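Local structure of poly-beta-1,6-N-acetyl-D-glucosamine N-deacetylase (Aggregatibacter actinomycetemcomitans, 4U10) at residues 49-54 against 228-233; 72-77 against 245-250. The protein is the N-terminal deacetylase domain of PgaB, which probably removes N-acetyl groups from the biofilm polysaccharide poly-beta-1,6-N-acetyl-D-glucosamine. One frame throughout, in Å; residues are numbered along the deposited sequence.

Contact 1 (49-54 against 228-233); sequences VSWQQI and HHFALG
The indole of Trp51 meets two rings of strand 228-230. Its rim, led by CZ2, is directed at the face of the His228 imidazole; CZ2 stands 3.7 Å from His228 CG and lies off-centre, toward the rim of that ring, with the planes at 77°. Against one face of the same indole comes the edge of Phe230, whose CE1 approaches Trp51 CZ3 to 3.8 Å, the planes at 73°. Both pairs are therefore T-shaped. With CG anti to the backbone N (chi1 -171°), Trp51 reaches away from the first turn of helix 51-58, bridging backbones whose closest CA atoms, in Trp51 and His228, are 10.7 Å apart. Ile54 CB lies 3.9 Å above the opposite face of the indole from Phe230. No hydrogen bond crosses the contact, and Tyr4 and Ile205 add to the apolar surroundings of Trp51. The helix start that carries Trp51 is fastened by Ser50, whose OG accepts from Gln53 N at 3.2 Å, while Gln53 OE1 accepts from Ser50 N at 3.0 Å. These two bonds form a capping box; Trp51, His228 and Phe230 make an aromatic cluster joining helix 51-58 to strand 228-230 of the polysaccharide deacetylase domain.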
loop_
_atom_site.group_PDB
_atom_site.type_symbol
_atom_site.label_atom_id
_atom_site.label_comp_id
_atom_site.label_asym_id
_atom_site.label_seq_id
_atom_site.Cartn_x
_atom_site.Cartn_y
_atom_site.Cartn_z
ATOM N N VAL A 49 -11.964 7.857 -7.575
ATOM C CA VAL A 49 -12.534 8.429 -6.375
ATOM C C VAL A 49 -11.539 8.292 -5.218
ATOM O O VAL A 49 -10.662 7.447 -5.227
ATOM C CB VAL A 49 -13.841 7.716 -5.997
ATOM C CG1 VAL A 49 -14.840 7.821 -7.168
ATOM C CG2 VAL A 49 -13.541 6.284 -5.598
ATOM N N SER A 50 -11.679 9.139 -4.218
ATOM C CA SER A 50 -10.819 9.088 -3.054
ATOM C C SER A 50 -11.387 8.087 -2.060
ATOM O O SER A 50 -12.581 7.709 -2.117
ATOM C CB SER A 50 -10.800 10.465 -2.394
ATOM O OG SER A 50 -12.101 10.812 -1.896
ATOM N N TRP A 51 -10.534 7.653 -1.131
ATOM C CA TRP A 51 -10.978 6.792 -0.089
ATOM C C TRP A 51 -12.099 7.458 0.699
ATOM O O TRP A 51 -13.056 6.788 1.114
ATOM C CB TRP A 51 -9.813 6.334 0.803
ATOM C CG TRP A 51 -10.225 5.281 1.737
ATOM C CD1 TRP A 51 -10.286 5.413 3.058
ATOM C CD2 TRP A 51 -10.701 3.943 1.436
ATOM N NE1 TRP A 51 -10.761 4.271 3.622
ATOM C CE2 TRP A 51 -11.005 3.342 2.652
ATOM C CE3 TRP A 51 -10.864 3.194 0.264
ATOM C CZ2 TRP A 51 -11.482 2.030 2.752
ATOM C CZ3 TRP A 51 -11.361 1.942 0.359
ATOM C CH2 TRP A 51 -11.667 1.359 1.608
ATOM N N GLN A 52 -11.972 8.744 0.938
ATOM C CA GLN A 52 -13.038 9.481 1.656
ATOM C C GLN A 52 -14.444 9.307 1.000
ATOM O O GLN A 52 -15.468 9.145 1.712
ATOM C CB GLN A 52 -12.619 10.923 1.823
ATOM C CG GLN A 52 -13.458 11.706 2.793
ATOM C CD GLN A 52 -13.546 11.100 4.173
ATOM O OE1 GLN A 52 -12.572 11.050 4.908
ATOM N NE2 GLN A 52 -14.732 10.760 4.574
ATOM N N GLN A 53 -14.505 9.307 -0.330
ATOM C CA GLN A 53 -15.767 9.067 -1.046
ATOM C C GLN A 53 -16.292 7.673 -0.823
ATOM O O GLN A 53 -17.509 7.466 -0.721
ATOM C CB GLN A 53 -15.567 9.285 -2.551
ATOM C CG GLN A 53 -15.414 10.752 -2.912
ATOM C CD GLN A 53 -15.146 10.919 -4.366
ATOM O OE1 GLN A 53 -13.992 10.955 -4.786
ATOM N NE2 GLN A 53 -16.201 10.872 -5.161
ATOM N N ILE A 54 -15.374 6.698 -0.750
ATOM C CA ILE A 54 -15.742 5.345 -0.341
ATOM C C ILE A 54 -16.374 5.346 1.059
ATOM O O ILE A 54 -17.412 4.734 1.289
ATOM C CB ILE A 54 -14.519 4.382 -0.314
ATOM C CG1 ILE A 54 -13.793 4.309 -1.664
ATOM C CG2 ILE A 54 -14.946 3.004 0.059
ATOM C CD1 ILE A 54 -14.668 3.960 -2.838
ATOM N N HIS A 228 -10.709 -1.897 7.434
ATOM C CA HIS A 228 -10.463 -1.989 5.995
ATOM C C HIS A 228 -9.021 -2.397 5.705
ATOM O O HIS A 228 -8.071 -1.768 6.153
ATOM C CB HIS A 228 -10.820 -0.679 5.305
ATOM C CG HIS A 228 -12.258 -0.327 5.457
ATOM N ND1 HIS A 228 -13.253 -0.905 4.693
ATOM C CD2 HIS A 228 -12.875 0.519 6.300
ATOM C CE1 HIS A 228 -14.423 -0.444 5.097
ATOM N NE2 HIS A 228 -14.213 0.433 6.061
ATOM N N HIS A 229 -8.869 -3.447 4.939
ATOM C CA HIS A 229 -7.550 -3.926 4.569
ATOM C C HIS A 229 -7.438 -4.179 3.074
ATOM O O HIS A 229 -8.337 -4.743 2.430
ATOM C CB HIS A 229 -7.151 -5.123 5.475
ATOM C CG HIS A 229 -8.058 -6.302 5.387
ATOM N ND1 HIS A 229 -7.828 -7.356 4.536
ATOM C CD2 HIS A 229 -9.177 -6.616 6.081
ATOM C CE1 HIS A 229 -8.763 -8.273 4.700
ATOM N NE2 HIS A 229 -9.612 -7.828 5.606
ATOM N N PHE A 230 -6.307 -3.799 2.504
ATOM C CA PHE A 230 -6.058 -3.946 1.070
ATOM C C PHE A 230 -5.167 -5.177 0.812
ATOM O O PHE A 230 -3.985 -5.185 1.181
ATOM C CB PHE A 230 -5.323 -2.711 0.537
ATOM C CG PHE A 230 -6.184 -1.454 0.316
ATOM C CD1 PHE A 230 -7.450 -1.289 0.837
ATOM C CD2 PHE A 230 -5.623 -0.369 -0.400
ATOM C CE1 PHE A 230 -8.155 -0.062 0.619
ATOM C CE2 PHE A 230 -6.325 0.777 -0.633
ATOM C CZ PHE A 230 -7.575 0.915 -0.128
ATOM N N ALA A 231 -5.710 -6.158 0.082
ATOM C CA ALA A 231 -4.948 -7.332 -0.403
ATOM C C ALA A 231 -4.586 -7.172 -1.905
ATOM O O ALA A 231 -4.501 -6.055 -2.410
ATOM C CB ALA A 231 -5.754 -8.614 -0.103
ATOM N N LEU A 232 -4.293 -8.245 -2.632
ATOM C CA LEU A 232 -4.116 -8.127 -4.059
ATOM C C LEU A 232 -5.311 -8.822 -4.728
ATOM O O LEU A 232 -6.467 -8.645 -4.282
ATOM C CB LEU A 232 -2.746 -8.660 -4.486
ATOM C CG LEU A 232 -1.567 -7.790 -4.042
ATOM C CD1 LEU A 232 -0.223 -8.409 -4.431
ATOM C CD2 LEU A 232 -1.730 -6.450 -4.718
ATOM N N GLY A 233 -5.029 -9.619 -5.761
ATOM C CA GLY A 233 -6.039 -10.130 -6.699
ATOM C C GLY A 233 -6.830 -11.354 -6.247
ATOM O O GLY A 233 -7.522 -11.966 -7.045
#

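Contact 2 (72-77 against 245-250); sequences SFDDGY and VGRLLI. With ZN (zinc ion), chain D; ZN (zinc ion), chain C.
The guanidinium of Arg247 and the carboxylate of Asp74 lie nearly coplanar, 26° apart, and meet edge to edge; Ser72 also sits at the guanidinium edge, while Phe230 and Val207 pack around the arginine. The salt bridge is end-on and bidentate: Arg247 NH2 gives a nearly straight bond, 3.0 Å at 171°, to the syn lone pair of Asp74 OD2, and NH1 reaches Asp74 OD1, also at 3.0 Å, from a position 28° out of the carboxylate plane. The same NH1 donates to Ser72 OG at 2.9 Å. A bend at chi3 turns the end of the arginine toward strand 68-75; its NE is held by Ala231 O, and Ser72 OG is further bonded to Leu7 O. Arg247 is a second-shell residue to the zinc ion that Asp74 OD2 binds at 2.1 Å with His10; Asp75, next along the strand, binds a second zinc ion through OD1 at 1.9 Å with His144 and His149, completing the Asp-His-His metal triad of this family. The two arginine bonds, with the zinc ion on OD2, would hold the rotation of the Asp74 carboxylate. The O of one water bridges the metals, 2.0 Å from the zinc ion of Asp74 and 1.9 Å from that of Asp75.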
loop_
_atom_site.group_PDB
_atom_site.type_symbol
_atom_site.label_atom_id
_atom_site.label_comp_id
_atom_site.label_asym_id
_atom_site.label_seq_id
_atom_site.Cartn_x
_atom_site.Cartn_y
_atom_site.Cartn_z
ATOM N N SER A 72 -3.826 3.128 -5.569
ATOM C CA SER A 72 -3.049 2.874 -4.361
ATOM C C SER A 72 -1.553 2.655 -4.658
ATOM O O SER A 72 -1.213 2.046 -5.685
ATOM C CB SER A 72 -3.631 1.707 -3.564
ATOM O OG SER A 72 -3.601 0.462 -4.258
ATOM N N PHE A 73 -0.685 3.222 -3.793
ATOM C CA PHE A 73 0.746 3.186 -4.008
ATOM C C PHE A 73 1.388 2.718 -2.728
ATOM O O PHE A 73 1.070 3.220 -1.635
ATOM C CB PHE A 73 1.314 4.536 -4.414
ATOM C CG PHE A 73 0.737 5.060 -5.690
ATOM C CD1 PHE A 73 -0.476 5.766 -5.694
ATOM C CD2 PHE A 73 1.407 4.886 -6.898
ATOM C CE1 PHE A 73 -1.018 6.201 -6.905
ATOM C CE2 PHE A 73 0.872 5.332 -8.075
ATOM C CZ PHE A 73 -0.354 5.974 -8.084
ATOM N N ASP A 74 2.154 1.639 -2.852
ATOM C CA ASP A 74 2.764 0.973 -1.694
ATOM C C ASP A 74 4.265 1.251 -1.538
ATOM O O ASP A 74 5.003 1.248 -2.527
ATOM C CB ASP A 74 2.670 -0.548 -1.771
ATOM C CG ASP A 74 1.256 -1.110 -1.709
ATOM O OD1 ASP A 74 0.267 -0.377 -1.502
ATOM O OD2 ASP A 74 1.177 -2.379 -1.806
ATOM N N ASP A 75 4.656 1.446 -0.257
ATOM C CA ASP A 75 5.960 1.189 0.352
ATOM C C ASP A 75 6.655 2.412 0.926
ATOM O O ASP A 75 7.405 2.268 1.860
ATOM C CB ASP A 75 6.962 0.472 -0.563
ATOM C CG ASP A 75 6.632 -0.942 -0.769
ATOM O OD1 ASP A 75 5.550 -1.411 -0.390
ATOM O OD2 ASP A 75 7.515 -1.628 -1.304
ATOM N N GLY A 76 6.350 3.597 0.417
ATOM C CA GLY A 76 7.033 4.817 0.859
ATOM C C GLY A 76 8.153 5.268 -0.015
ATOM O O GLY A 76 8.942 6.104 0.426
ATOM N N TYR A 77 8.248 4.763 -1.251
ATOM C CA TYR A 77 9.364 5.257 -2.158
ATOM C C TYR A 77 9.293 6.739 -2.419
ATOM O O TYR A 77 8.205 7.250 -2.645
ATOM C CB TYR A 77 9.413 4.519 -3.492
ATOM C CG TYR A 77 9.581 3.021 -3.400
ATOM C CD1 TYR A 77 10.730 2.428 -2.856
ATOM C CD2 TYR A 77 8.568 2.185 -3.835
ATOM C CE1 TYR A 77 10.839 1.034 -2.791
ATOM C CE2 TYR A 77 8.692 0.856 -3.771
ATOM C CZ TYR A 77 9.823 0.271 -3.247
ATOM O OH TYR A 77 9.852 -1.133 -3.244
ATOM N N VAL A 245 -10.583 -5.661 0.884
ATOM C CA VAL A 245 -10.575 -4.943 -0.386
ATOM C C VAL A 245 -9.537 -5.591 -1.283
ATOM O O VAL A 245 -8.415 -5.727 -0.874
ATOM C CB VAL A 245 -10.171 -3.506 -0.145
ATOM C CG1 VAL A 245 -10.019 -2.799 -1.495
ATOM C CG2 VAL A 245 -11.185 -2.820 0.747
ATOM N N GLY A 246 -9.911 -6.073 -2.453
ATOM C CA GLY A 246 -8.956 -6.591 -3.432
ATOM C C GLY A 246 -8.436 -5.564 -4.397
ATOM O O GLY A 246 -9.067 -4.527 -4.666
ATOM N N ARG A 247 -7.266 -5.844 -4.942
ATOM C CA ARG A 247 -6.597 -4.930 -5.806
ATOM C C ARG A 247 -5.965 -5.668 -6.973
ATOM O O ARG A 247 -5.569 -6.854 -6.865
ATOM C CB ARG A 247 -5.511 -4.163 -5.004
ATOM C CG ARG A 247 -5.982 -3.416 -3.738
ATOM C CD ARG A 247 -4.862 -2.494 -3.243
ATOM N NE ARG A 247 -3.693 -3.294 -2.790
ATOM C CZ ARG A 247 -2.489 -2.804 -2.506
ATOM N NH1 ARG A 247 -2.229 -1.510 -2.636
ATOM N NH2 ARG A 247 -1.497 -3.611 -2.127
ATOM N N LEU A 248 -5.813 -4.963 -8.091
ATOM C CA LEU A 248 -5.004 -5.467 -9.170
ATOM C C LEU A 248 -3.539 -5.059 -8.989
ATOM O O LEU A 248 -3.230 -3.876 -8.946
ATOM C CB LEU A 248 -5.548 -4.920 -10.505
ATOM C CG LEU A 248 -4.752 -5.351 -11.730
ATOM C CD1 LEU A 248 -4.774 -6.867 -11.876
ATOM C CD2 LEU A 248 -5.361 -4.631 -12.903
ATOM N N LEU A 249 -2.627 -6.018 -8.906
ATOM C CA LEU A 249 -1.193 -5.687 -8.861
ATOM C C LEU A 249 -0.666 -5.254 -10.202
ATOM O O LEU A 249 -0.674 -6.043 -11.145
ATOM C CB LEU A 249 -0.379 -6.911 -8.394
ATOM C CG LEU A 249 1.144 -6.787 -8.314
ATOM C CD1 LEU A 249 1.499 -5.704 -7.334
ATOM C CD2 LEU A 249 1.822 -8.094 -7.924
ATOM N N ILE A 250 -0.196 -4.013 -10.306
ATOM C CA ILE A 250 0.270 -3.484 -11.546
ATOM C C ILE A 250 1.722 -3.921 -11.814
ATOM O O ILE A 250 2.570 -3.894 -10.942
ATOM C CB ILE A 250 0.174 -1.940 -11.551
ATOM C CG1 ILE A 250 -1.263 -1.444 -11.235
ATOM C CG2 ILE A 250 0.651 -1.401 -12.876
ATOM C CD1 ILE A 250 -2.291 -1.726 -12.336
HETATM ZN ZN ZN D . 2.627 -3.822 -2.248
HETATM ZN ZN ZN C . 5.030 -3.161 0.135
HETATM O O HOH W 1 3.942 -4.345 -0.833
#

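Overall arrangement
Contacts 1 and 2 lie with their centres about 10 Å apart and share a border along strands 228-230 and 244-245. Two probable backbone hydrogen bonds stitch them together, His229 O to Val245 N and Ala231 N to Val245 O, each 2.9 Å. Phe230 links the two through its side chain: beyond its meeting with the indole, its CD2 packs on Arg247 CD at 3.6 Å and its CD1 on Val245 CB at the same distance. The aromatic cluster of contact 1 thus backs onto the arginine that holds the zinc-binding aspartate in contact 2. The side chain of Phe230 lies about 6 Å from the side chain of Asp74 and about 8 Å from a zinc ion.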